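Local coordinates for protein GH62 hydrolase (Scytalidium thermophilum, PDB 4PVA) that probably removes alpha-L-arabinofuranosyl side groups from arabinoxylan, as an arabinofuranosidase of glycoside hydrolase family 62 from a thermophilic fungus, at residues A[149-152]-A[153-157]; A[90-94]-A[95-99]; A[194-197]-A[198-201]; A[326-330]-A[331-335]. All blocks are in the same frame, centred on the assembly; numbering follows the deposited sequence.

Interaction 1 (A[149-152]-A[153-157]); sequences PKII and ADNIG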
loop_
_atom_site.group_PDB
_atom_site.type_symbol
_atom_site.label_atom_id
_atom_site.label_comp_id
_atom_site.label_asym_id
_atom_site.label_seq_id
_atom_site.Cartn_x
_atom_site.Cartn_y
_atom_site.Cartn_z
ATOM N N PRO A 149 -1.372 -18.385 -9.183
ATOM C CA PRO A 149 -2.334 -18.657 -10.257
ATOM C C PRO A 149 -1.692 -18.777 -11.628
ATOM O O PRO A 149 -0.721 -18.100 -11.957
ATOM C CB PRO A 149 -3.225 -17.430 -10.210
ATOM C CG PRO A 149 -3.186 -17.003 -8.793
ATOM C CD PRO A 149 -1.772 -17.236 -8.365
ATOM N N LYS A 150 -2.296 -19.635 -12.455
ATOM C CA LYS A 150 -1.862 -19.836 -13.820
ATOM C C LYS A 150 -1.712 -18.541 -14.604
ATOM O O LYS A 150 -0.730 -18.340 -15.296
ATOM C CB LYS A 150 -2.862 -20.728 -14.547
ATOM C CG LYS A 150 -2.422 -21.035 -15.962
ATOM C CD LYS A 150 -3.325 -22.080 -16.588
ATOM C CE LYS A 150 -2.754 -22.573 -17.889
ATOM N NZ LYS A 150 -2.720 -21.512 -18.908
ATOM N N ILE A 151 -2.685 -17.631 -14.520
ATOM C CA ILE A 151 -2.631 -16.428 -15.340
ATOM C C ILE A 151 -1.421 -15.568 -14.966
ATOM O O ILE A 151 -0.835 -14.911 -15.802
ATOM C CB ILE A 151 -3.942 -15.628 -15.263
ATOM C CG1 ILE A 151 -3.963 -14.568 -16.358
ATOM C CG2 ILE A 151 -4.165 -15.004 -13.908
ATOM C CD1 ILE A 151 -5.333 -13.912 -16.533
ATOM N N ILE A 152 -1.061 -15.573 -13.694
ATOM C CA ILE A 152 0.079 -14.792 -13.224
ATOM C C ILE A 152 1.378 -15.512 -13.663
ATOM O O ILE A 152 2.257 -14.890 -14.245
ATOM C CB ILE A 152 0.038 -14.542 -11.713
ATOM C CG1 ILE A 152 -1.245 -13.811 -11.386
ATOM C CG2 ILE A 152 1.232 -13.709 -11.275
ATOM C CD1 ILE A 152 -1.381 -13.403 -9.942
ATOM N N ALA A 153 1.481 -16.839 -13.464
ATOM C CA ALA A 153 2.639 -17.590 -13.963
ATOM C C ALA A 153 2.835 -17.445 -15.477
ATOM O O ALA A 153 3.972 -17.342 -15.966
ATOM C CB ALA A 153 2.538 -19.071 -13.568
ATOM N N ASP A 154 1.736 -17.365 -16.214
ATOM C CA ASP A 154 1.821 -17.247 -17.669
ATOM C C ASP A 154 2.251 -15.880 -18.137
ATOM O O ASP A 154 2.715 -15.733 -19.270
ATOM C CB ASP A 154 0.474 -17.520 -18.314
ATOM C CG ASP A 154 0.097 -18.997 -18.339
ATOM O OD1 ASP A 154 0.943 -19.872 -18.046
ATOM O OD2 ASP A 154 -1.100 -19.266 -18.625
ATOM N N ASN A 155 2.063 -14.843 -17.322
ATOM C CA ASN A 155 2.307 -13.463 -17.787
ATOM C C ASN A 155 3.389 -12.717 -17.012
ATOM O O ASN A 155 3.689 -11.570 -17.326
ATOM C CB ASN A 155 0.998 -12.677 -17.713
ATOM C CG ASN A 155 0.025 -13.082 -18.788
ATOM O OD1 ASN A 155 0.194 -12.699 -19.950
ATOM N ND2 ASN A 155 -0.951 -13.890 -18.434
ATOM N N ILE A 156 3.994 -13.369 -16.008
ATOM C CA ILE A 156 4.977 -12.710 -15.144
ATOM C C ILE A 156 6.302 -12.436 -15.821
ATOM O O ILE A 156 7.016 -11.520 -15.412
ATOM C CB ILE A 156 5.160 -13.513 -13.845
ATOM C CG1 ILE A 156 5.988 -12.745 -12.793
ATOM C CG2 ILE A 156 5.725 -14.907 -14.080
ATOM C CD1 ILE A 156 5.807 -13.332 -11.411
ATOM N N GLY A 157 6.678 -13.237 -16.814
ATOM C CA GLY A 157 7.991 -13.062 -17.443
ATOM C C GLY A 157 9.106 -13.108 -16.407
ATOM O O GLY A 157 9.179 -14.023 -15.579
#

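Interaction 2 (A[90-94]-A[95-99]); sequences LDQAP and LGYGY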
loop_
_atom_site.group_PDB
_atom_site.type_symbol
_atom_site.label_atom_id
_atom_site.label_comp_id
_atom_site.label_asym_id
_atom_site.label_seq_id
_atom_site.Cartn_x
_atom_site.Cartn_y
_atom_site.Cartn_z
ATOM N N LEU A 90 8.332 -7.881 13.738
ATOM C CA LEU A 90 7.238 -8.823 13.717
ATOM C C LEU A 90 7.664 -10.288 13.579
ATOM O O LEU A 90 6.853 -11.173 13.807
ATOM C CB LEU A 90 6.260 -8.425 12.610
ATOM C CG LEU A 90 5.430 -7.198 13.004
ATOM C CD1 LEU A 90 4.773 -6.561 11.795
ATOM C CD2 LEU A 90 4.334 -7.541 13.981
ATOM N N ASP A 91 8.930 -10.526 13.250
ATOM C CA ASP A 91 9.483 -11.891 13.329
ATOM C C ASP A 91 9.500 -12.474 14.740
ATOM O O ASP A 91 9.693 -13.693 14.864
ATOM C CB ASP A 91 10.841 -12.018 12.630
ATOM C CG ASP A 91 11.887 -11.074 13.176
ATOM O OD1 ASP A 91 11.859 -10.723 14.362
ATOM O OD2 ASP A 91 12.746 -10.670 12.377
ATOM N N GLN A 92 9.232 -11.636 15.740
ATOM C CA GLN A 92 9.080 -12.068 17.145
ATOM C C GLN A 92 7.681 -12.564 17.444
ATOM O O GLN A 92 7.466 -13.214 18.466
ATOM C CB GLN A 92 9.408 -10.908 18.104
ATOM C CG GLN A 92 10.810 -10.395 17.924
ATOM C CD GLN A 92 11.786 -11.488 18.113
ATOM O OE1 GLN A 92 11.925 -12.004 19.241
ATOM N NE2 GLN A 92 12.439 -11.920 17.031
ATOM N N ALA A 93 6.716 -12.218 16.585
ATOM C CA ALA A 93 5.358 -12.751 16.668
ATOM C C ALA A 93 5.318 -14.083 15.910
ATOM O O ALA A 93 6.269 -14.448 15.212
ATOM C CB ALA A 93 4.361 -11.761 16.038
ATOM N N PRO A 94 4.204 -14.822 16.010
ATOM C CA PRO A 94 4.042 -16.035 15.198
ATOM C C PRO A 94 4.217 -15.754 13.704
ATOM O O PRO A 94 4.696 -16.614 12.971
ATOM C CB PRO A 94 2.627 -16.516 15.545
ATOM C CG PRO A 94 2.472 -16.049 16.972
ATOM C CD PRO A 94 3.139 -14.707 17.020
ATOM N N LEU A 95 3.887 -14.524 13.266
ATOM C CA LEU A 95 4.162 -14.054 11.898
ATOM C C LEU A 95 5.558 -14.498 11.445
ATOM O O LEU A 95 5.752 -15.061 10.346
ATOM C CB LEU A 95 3.953 -12.551 11.843
ATOM C CG LEU A 95 3.940 -11.962 10.433
ATOM C CD1 LEU A 95 3.123 -10.672 10.434
ATOM C CD2 LEU A 95 5.382 -11.684 10.036
ATOM N N GLY A 96 6.541 -14.285 12.328
ATOM C CA GLY A 96 7.782 -15.041 12.271
ATOM C C GLY A 96 8.856 -14.636 11.279
ATOM O O GLY A 96 8.726 -13.724 10.475
ATOM N N TYR A 97 9.969 -15.341 11.397
ATOM C CA TYR A 97 11.090 -15.200 10.498
ATOM C C TYR A 97 10.733 -15.696 9.110
ATOM O O TYR A 97 9.913 -16.588 8.939
ATOM C CB TYR A 97 12.311 -15.983 11.050
ATOM C CG TYR A 97 12.957 -15.238 12.192
ATOM C CD1 TYR A 97 12.504 -15.393 13.499
ATOM C CD2 TYR A 97 13.950 -14.284 11.948
ATOM C CE1 TYR A 97 13.099 -14.680 14.543
ATOM C CE2 TYR A 97 14.526 -13.561 12.975
ATOM C CZ TYR A 97 14.095 -13.766 14.255
ATOM O OH TYR A 97 14.700 -13.005 15.247
ATOM N N GLY A 98 11.467 -15.199 8.140
ATOM C CA GLY A 98 11.228 -15.546 6.755
ATOM C C GLY A 98 11.023 -14.285 5.970
ATOM O O GLY A 98 11.058 -13.179 6.535
ATOM N N TYR A 99 10.789 -14.447 4.686
ATOM C CA TYR A 99 10.458 -13.355 3.790
ATOM C C TYR A 99 9.031 -12.899 3.968
ATOM O O TYR A 99 8.106 -13.693 3.789
ATOM C CB TYR A 99 10.680 -13.803 2.362
ATOM C CG TYR A 99 10.299 -12.756 1.363
ATOM C CD1 TYR A 99 11.154 -11.739 1.034
ATOM C CD2 TYR A 99 9.102 -12.838 0.710
ATOM C CE1 TYR A 99 10.806 -10.779 0.099
ATOM C CE2 TYR A 99 8.720 -11.890 -0.207
ATOM C CZ TYR A 99 9.583 -10.862 -0.514
ATOM O OH TYR A 99 9.197 -9.927 -1.463
#

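Interaction 3 (A[194-197]-A[198-201]); sequences QTTL and AQFP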
loop_
_atom_site.group_PDB
_atom_site.type_symbol
_atom_site.label_atom_id
_atom_site.label_comp_id
_atom_site.label_asym_id
_atom_site.label_seq_id
_atom_site.Cartn_x
_atom_site.Cartn_y
_atom_site.Cartn_z
ATOM N N GLN A 194 -11.592 -12.089 -6.668
ATOM C CA GLN A 194 -12.675 -11.741 -5.759
ATOM C C GLN A 194 -13.187 -12.957 -5.020
ATOM O O GLN A 194 -13.051 -14.096 -5.464
ATOM C CB GLN A 194 -13.819 -11.065 -6.512
ATOM C CG GLN A 194 -14.474 -11.971 -7.535
ATOM C CD GLN A 194 -15.520 -11.283 -8.345
ATOM O OE1 GLN A 194 -15.273 -10.262 -8.974
ATOM N NE2 GLN A 194 -16.712 -11.850 -8.345
ATOM N N THR A 195 -13.847 -12.647 -3.919
ATOM C CA THR A 195 -14.657 -13.622 -3.164
ATOM C C THR A 195 -15.767 -12.845 -2.487
ATOM O O THR A 195 -15.819 -11.636 -2.533
ATOM C CB THR A 195 -13.797 -14.399 -2.156
ATOM O OG1 THR A 195 -14.598 -15.517 -1.680
ATOM C CG2 THR A 195 -13.351 -13.558 -1.005
ATOM N N THR A 196 -16.739 -13.512 -1.878
ATOM C CA THR A 196 -17.796 -12.792 -1.183
ATOM C C THR A 196 -17.344 -12.405 0.222
ATOM O O THR A 196 -16.469 -13.051 0.807
ATOM C CB THR A 196 -19.086 -13.608 -1.077
ATOM O OG1 THR A 196 -18.832 -14.744 -0.263
ATOM C CG2 THR A 196 -19.578 -14.005 -2.457
ATOM N N LEU A 197 -18.005 -11.379 0.772
ATOM C CA LEU A 197 -17.720 -10.968 2.133
ATOM C C LEU A 197 -17.921 -12.147 3.111
ATOM O O LEU A 197 -17.134 -12.352 4.015
ATOM C CB LEU A 197 -18.602 -9.765 2.506
ATOM C CG LEU A 197 -18.233 -9.047 3.790
ATOM C CD1 LEU A 197 -16.990 -8.190 3.639
ATOM C CD2 LEU A 197 -19.337 -8.145 4.259
ATOM N N ALA A 198 -18.990 -12.906 2.890
ATOM C CA ALA A 198 -19.310 -14.093 3.714
ATOM C C ALA A 198 -18.190 -15.118 3.711
ATOM O O ALA A 198 -17.910 -15.748 4.741
ATOM C CB ALA A 198 -20.600 -14.712 3.245
ATOM N N GLN A 199 -17.532 -15.333 2.568
ATOM C CA GLN A 199 -16.432 -16.295 2.470
ATOM C C GLN A 199 -15.054 -15.814 2.930
ATOM O O GLN A 199 -14.236 -16.630 3.348
ATOM C CB GLN A 199 -16.299 -16.786 1.049
ATOM C CG GLN A 199 -17.480 -17.616 0.593
ATOM C CD GLN A 199 -17.228 -18.402 -0.670
ATOM O OE1 GLN A 199 -16.115 -18.726 -1.002
ATOM N NE2 GLN A 199 -18.300 -18.775 -1.348
ATOM N N PHE A 200 -14.801 -14.500 2.793
ATOM C CA PHE A 200 -13.485 -13.908 3.042
ATOM C C PHE A 200 -12.894 -14.422 4.348
ATOM O O PHE A 200 -13.597 -14.375 5.343
ATOM C CB PHE A 200 -13.619 -12.393 3.086
ATOM C CG PHE A 200 -12.309 -11.690 3.255
ATOM C CD1 PHE A 200 -11.555 -11.341 2.102
ATOM C CD2 PHE A 200 -11.773 -11.449 4.510
ATOM C CE1 PHE A 200 -10.311 -10.747 2.248
ATOM C CE2 PHE A 200 -10.537 -10.840 4.643
ATOM C CZ PHE A 200 -9.817 -10.503 3.505
ATOM N N PRO A 201 -11.633 -14.826 4.379
ATOM C CA PRO A 201 -10.602 -14.723 3.330
ATOM C C PRO A 201 -10.553 -15.863 2.347
ATOM O O PRO A 201 -9.653 -15.887 1.507
ATOM C CB PRO A 201 -9.305 -14.675 4.132
ATOM C CG PRO A 201 -9.642 -15.506 5.365
ATOM C CD PRO A 201 -11.050 -15.188 5.685
#

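Interaction 4 (A[326-330]-A[331-335]); sequences AQTEY and NALPW. With PO4 (phosphate ion), chain F.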
loop_
_atom_site.group_PDB
_atom_site.type_symbol
_atom_site.label_atom_id
_atom_site.label_comp_id
_atom_site.label_asym_id
_atom_site.label_seq_id
_atom_site.Cartn_x
_atom_site.Cartn_y
_atom_site.Cartn_z
ATOM N N ALA A 326 21.932 8.120 -3.899
ATOM C CA ALA A 326 22.353 6.852 -3.305
ATOM C C ALA A 326 22.731 5.861 -4.398
ATOM O O ALA A 326 22.033 5.734 -5.383
ATOM C CB ALA A 326 21.257 6.276 -2.417
ATOM N N GLN A 327 23.862 5.181 -4.209
ATOM C CA GLN A 327 24.389 4.204 -5.152
ATOM C C GLN A 327 24.649 2.899 -4.413
ATOM O O GLN A 327 25.725 2.667 -3.884
ATOM C CB GLN A 327 25.701 4.698 -5.713
ATOM C CG GLN A 327 25.624 5.916 -6.612
ATOM C CD GLN A 327 27.000 6.299 -7.135
ATOM O OE1 GLN A 327 27.915 5.468 -7.175
ATOM N NE2 GLN A 327 27.158 7.547 -7.521
ATOM N N THR A 328 23.645 2.041 -4.338
ATOM C CA THR A 328 23.739 0.789 -3.601
ATOM C C THR A 328 23.055 -0.340 -4.382
ATOM O O THR A 328 22.307 -0.098 -5.321
ATOM C CB THR A 328 23.048 0.893 -2.225
ATOM O OG1 THR A 328 21.634 1.026 -2.419
ATOM C CG2 THR A 328 23.511 2.082 -1.428
ATOM N N GLU A 329 23.267 -1.566 -3.955
ATOM C CA GLU A 329 22.390 -2.648 -4.384
ATOM C C GLU A 329 20.961 -2.304 -4.009
ATOM O O GLU A 329 20.705 -1.621 -3.017
ATOM C CB GLU A 329 22.832 -3.960 -3.773
ATOM C CG GLU A 329 24.220 -4.338 -4.238
ATOM C CD GLU A 329 24.653 -5.688 -3.755
ATOM O OE1 GLU A 329 24.013 -6.236 -2.815
ATOM O OE2 GLU A 329 25.646 -6.199 -4.319
ATOM N N TYR A 330 20.016 -2.786 -4.817
ATOM C CA TYR A 330 18.652 -2.310 -4.684
ATOM C C TYR A 330 18.110 -2.536 -3.280
ATOM O O TYR A 330 17.540 -1.614 -2.693
ATOM C CB TYR A 330 17.752 -2.973 -5.716
ATOM C CG TYR A 330 16.385 -2.332 -5.663
ATOM C CD1 TYR A 330 16.127 -1.137 -6.349
ATOM C CD2 TYR A 330 15.380 -2.856 -4.888
ATOM C CE1 TYR A 330 14.913 -0.510 -6.243
ATOM C CE2 TYR A 330 14.154 -2.218 -4.794
ATOM C CZ TYR A 330 13.953 -1.050 -5.475
ATOM O OH TYR A 330 12.756 -0.371 -5.430
ATOM N N ASN A 331 18.299 -3.716 -2.708
ATOM C CA ASN A 331 17.733 -3.966 -1.396
ATOM C C ASN A 331 18.486 -3.313 -0.250
ATOM O O ASN A 331 18.014 -3.317 0.871
ATOM C CB ASN A 331 17.564 -5.447 -1.181
ATOM C CG ASN A 331 16.494 -6.021 -2.077
ATOM O OD1 ASN A 331 15.426 -5.417 -2.319
ATOM N ND2 ASN A 331 16.762 -7.194 -2.563
ATOM N N ALA A 332 19.609 -2.677 -0.561
ATOM C CA ALA A 332 20.377 -1.882 0.399
ATOM C C ALA A 332 20.106 -0.368 0.269
ATOM O O ALA A 332 20.730 0.452 0.944
ATOM C CB ALA A 332 21.867 -2.170 0.239
ATOM N N LEU A 333 19.168 0.030 -0.576
ATOM C CA LEU A 333 18.872 1.450 -0.718
ATOM C C LEU A 333 18.403 2.038 0.590
ATOM O O LEU A 333 17.635 1.414 1.296
ATOM C CB LEU A 333 17.804 1.670 -1.775
ATOM C CG LEU A 333 18.262 1.648 -3.224
ATOM C CD1 LEU A 333 17.055 1.599 -4.159
ATOM C CD2 LEU A 333 19.150 2.837 -3.563
ATOM N N PRO A 334 18.846 3.265 0.901
ATOM C CA PRO A 334 18.503 3.869 2.189
ATOM C C PRO A 334 17.122 4.576 2.159
ATOM O O PRO A 334 16.991 5.780 2.353
ATOM C CB PRO A 334 19.644 4.854 2.410
ATOM C CG PRO A 334 20.026 5.272 1.040
ATOM C CD PRO A 334 19.888 4.025 0.206
ATOM N N TRP A 335 16.087 3.797 1.946
ATOM C CA TRP A 335 14.719 4.305 2.003
ATOM C C TRP A 335 14.378 4.767 3.405
ATOM O O TRP A 335 14.786 4.153 4.404
ATOM C CB TRP A 335 13.693 3.251 1.573
ATOM C CG TRP A 335 13.801 2.763 0.180
ATOM C CD1 TRP A 335 14.410 1.620 -0.241
ATOM C CD2 TRP A 335 13.242 3.372 -1.010
ATOM N NE1 TRP A 335 14.290 1.486 -1.618
ATOM C CE2 TRP A 335 13.562 2.543 -2.097
ATOM C CE3 TRP A 335 12.511 4.538 -1.253
ATOM C CZ2 TRP A 335 13.157 2.825 -3.406
ATOM C CZ3 TRP A 335 12.127 4.817 -2.545
ATOM C CH2 TRP A 335 12.453 3.973 -3.600
HETATM P P PO4 F . 9.594 -1.290 -3.903
HETATM O O1 PO4 F . 9.406 0.015 -4.714
HETATM O O2 PO4 F . 9.028 -2.458 -4.740
HETATM O O3 PO4 F . 11.083 -1.510 -3.771
HETATM O O4 PO4 F . 8.911 -1.163 -2.625
HETATM O O HOH W 1 15.138 -1.330 -1.442
#

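Interaction 1 (A[149-152]-A[153-157])
Lys150 and Asp154, four residues apart, form a salt bridge across one turn of helix, with Lys150 NZ 2.8 Å from Asp154 OD2. The lysine runs out extended and bends only at its last torsion (chi4 -66°), which turns the ammonium group to the carboxylate. It meets OD2 on the syn lone pair. Asn155 makes the second side-chain bond. Its ND2 donates to Ile151 O at 2.8 Å, nearly straight, and lies in the carbonyl plane on a lone pair. The acceptor lies almost in the amide plane as well. The backbone N of Asn155 reaches Ile152 O at 3.1 Å from above that carbonyl's plane, and its bond to Ile151 O is weak. The side-chain amide thus serves the carbonyl that the backbone holds poorly. An alanine in place of Asn155 would probably cost Ile151 O its straight side-chain bond, leaving the weak backbone one among the bonds described. Earlier in the turn, Ala153 N to Pro149 O (3.0 Å) and Asp154 N to Lys150 O (2.8 Å) are regular helical bonds. Ile151 CG1 lies alongside the amide, 3.7 Å from Asn155 ND2. Ile151 and Asn155 both pack on Ile209 of strand 208-212, and Ile152 is buried against Trp161 and Tyr191. Pro149 is the N-cap, and Gly157, with positive phi, is where helical geometry is left. This is a short alpha helix with an i to i+4 salt bridge, set against a blade of a five-bladed beta-propeller.

Interaction 2 (A[90-94]-A[95-99])
Asp91 and Gly96 bring their backbones together, CA to CA 3.7 Å, where the chain folds back after a 3-10 turn at Leu90 to Gln92. Each CA-H points at the other residue's carbonyl: Asp91 CA lies 3.5 Å from Gly96 O, and Gly96 CA makes the matching contact with Asp91 O. Leu90 O takes the backbone N of Ala93 and, weakly, that of Gly96. Gly96 has positive phi, and a side chain there would run into Pro94 O. The side chains of Asp91 and Tyr97 stack. Asp91 CB sits 3.7 Å from the centroid of the Tyr97 ring, only 4° off the ring normal, as a CH-pi contact. A chi1 of 58° puts the carboxylate between the backbone N and carbonyl carbon, and it then lies over the same ring face. The two planes are 10° apart, and OD2 comes within 3.4 Å of Tyr97 CE2. Gln92 bends round and gives NE2 to Asp91 OD1 at 3.0 Å, nearly straight, from above the carboxylate plane. Its amide stands almost upright to the tyrosine ring. Leu90 CB and Leu95 CD2 touch loosely, and both leucines pack on Met71. A leucine in place of Asp91 would probably leave Arg40 without its salt-bridge mate and Gln92 NE2 without its acceptor. A carboxylate over an aromatic face is not attractive by charge alone. Here Arg40, bound to Asp91 OD2 and also touching Tyr97, probably offsets the charge, while the bond from Gln92 NE2 is likely to steady OD1.

Interaction 3 (A[194-197]-A[198-201])
Thr196 and Gln199 meet at an angle, with the threonine hydroxyl tucked under the start of the glutamine chain. Thr196 OG1 is 3.3 Å from Gln199 CG and accepts the backbone N of Gln199 at 3.2 Å. With chi1 at 65°, that hydroxyl stands between its own backbone N and carbonyl carbon, facing the turn that follows. Thr196 O takes Phe200 N at 3.0 Å, close to the line of the carbonyl bond, and Gln199 N more weakly. A threonine that accepts through both its side-chain and main-chain oxygens in this way forms an ST motif. Thr195, one residue back, also approaches the start of the glutamine chain. Its OG1 lies 3.5 Å from Gln199 CB, but its hydrogen bond goes to Arg202 O. The same residue's methyl, CG2, comes to the edge of the Phe200 ring, 4.2 Å from CD1. Phe200 swings its ring clear of the turn (chi1 -177°); the ring then meets residues 194-197 mainly through that methyl. One face of the ring carries Pro201 CB, 4.0 Å above its centre. The peptide bond between Phe200 and Pro201 is cis, which brings the proline back over the ring. Residues 194-196 end strand 189-196, and the turn starts the link to strand 208-212 of the same antiparallel sheet. Leu197 leans on Pro174 and on Cys179 of strand 178-184. Phe200 reaches the neighbouring sheet, stacking on Phe108 and meeting Tyr115 at a steep angle, so the turn joins two blades of the propeller.

Interaction 4 (A[326-330]-A[331-335])
Glu329 O is gripped by two donors, Ala332 N at 2.9 Å and Thr328 OG1 at 2.9 Å, which come from opposite faces of its carbonyl plane. Neither sits on a lone pair. The next carbonyl also accepts a backbone N: Tyr330 O takes Leu333 N at 3.1 Å, from above its plane. The two successive i to i+3 bonds make a short 3-10 turn, followed by an inverse gamma turn centred on Pro334. This loop joins strands 316-321 and 336-341 in the sheet where the chain's last strand pairs with strand 26-28, the closing blade of the propeller. Thr328 OG1 also packs on Leu333 CD2. Leu333 spreads its other branch to the tyrosine, CD1 lying 3.6 Å from Tyr330 CD1. Ala326 CB completes the apolar patch, 3.7 Å from Pro334 CD. Asn331 bonds outward, its OD1 to the hydroxyl of Tyr69. A water donates to Tyr330 O at 2.7 Å and accepts a weak bond from Trp335 NE1, tying the turn to the indole. Tyr330 has CG opposite its backbone N (chi1 -173°), which carries the ring past Leu333 toward the indole. Tyr330 OH lies 3.8 Å from Trp335 CZ2. Arg251 also bonds that hydroxyl. A phosphate ion, probably from the crystallisation liquor, is held by Lys46, Arg251, His295 and Gln320 as well. These donors make it an anion-holding pocket in this crystal. Tyr330 OH donates to phosphate O3 at 2.6 Å, with O3 in the plane of the ring at its edge.

How the interactions relate
The four interactions are separate local contacts in the connections of one five-bladed propeller. Along the chain they come in the order 2, 1, 3, 4, and none touches another. Interaction 2 links strand 88-89 to strand 101-108, passing from one blade to the next. Interaction 1 is the helix leading into the blade of strands 162-168 to 208-212, and interaction 3 is a turn within that same blade; their centres are about 23 Å apart. Interaction 4 lies in the blade that joins the two chain ends. It is nearest to interaction 2, about 7 Å between nearest atoms, and farthest from interaction 3, about 38 Å between centres. Each connection is shaped by its own short-range contact, and interaction 4 also reaches the phosphate pocket.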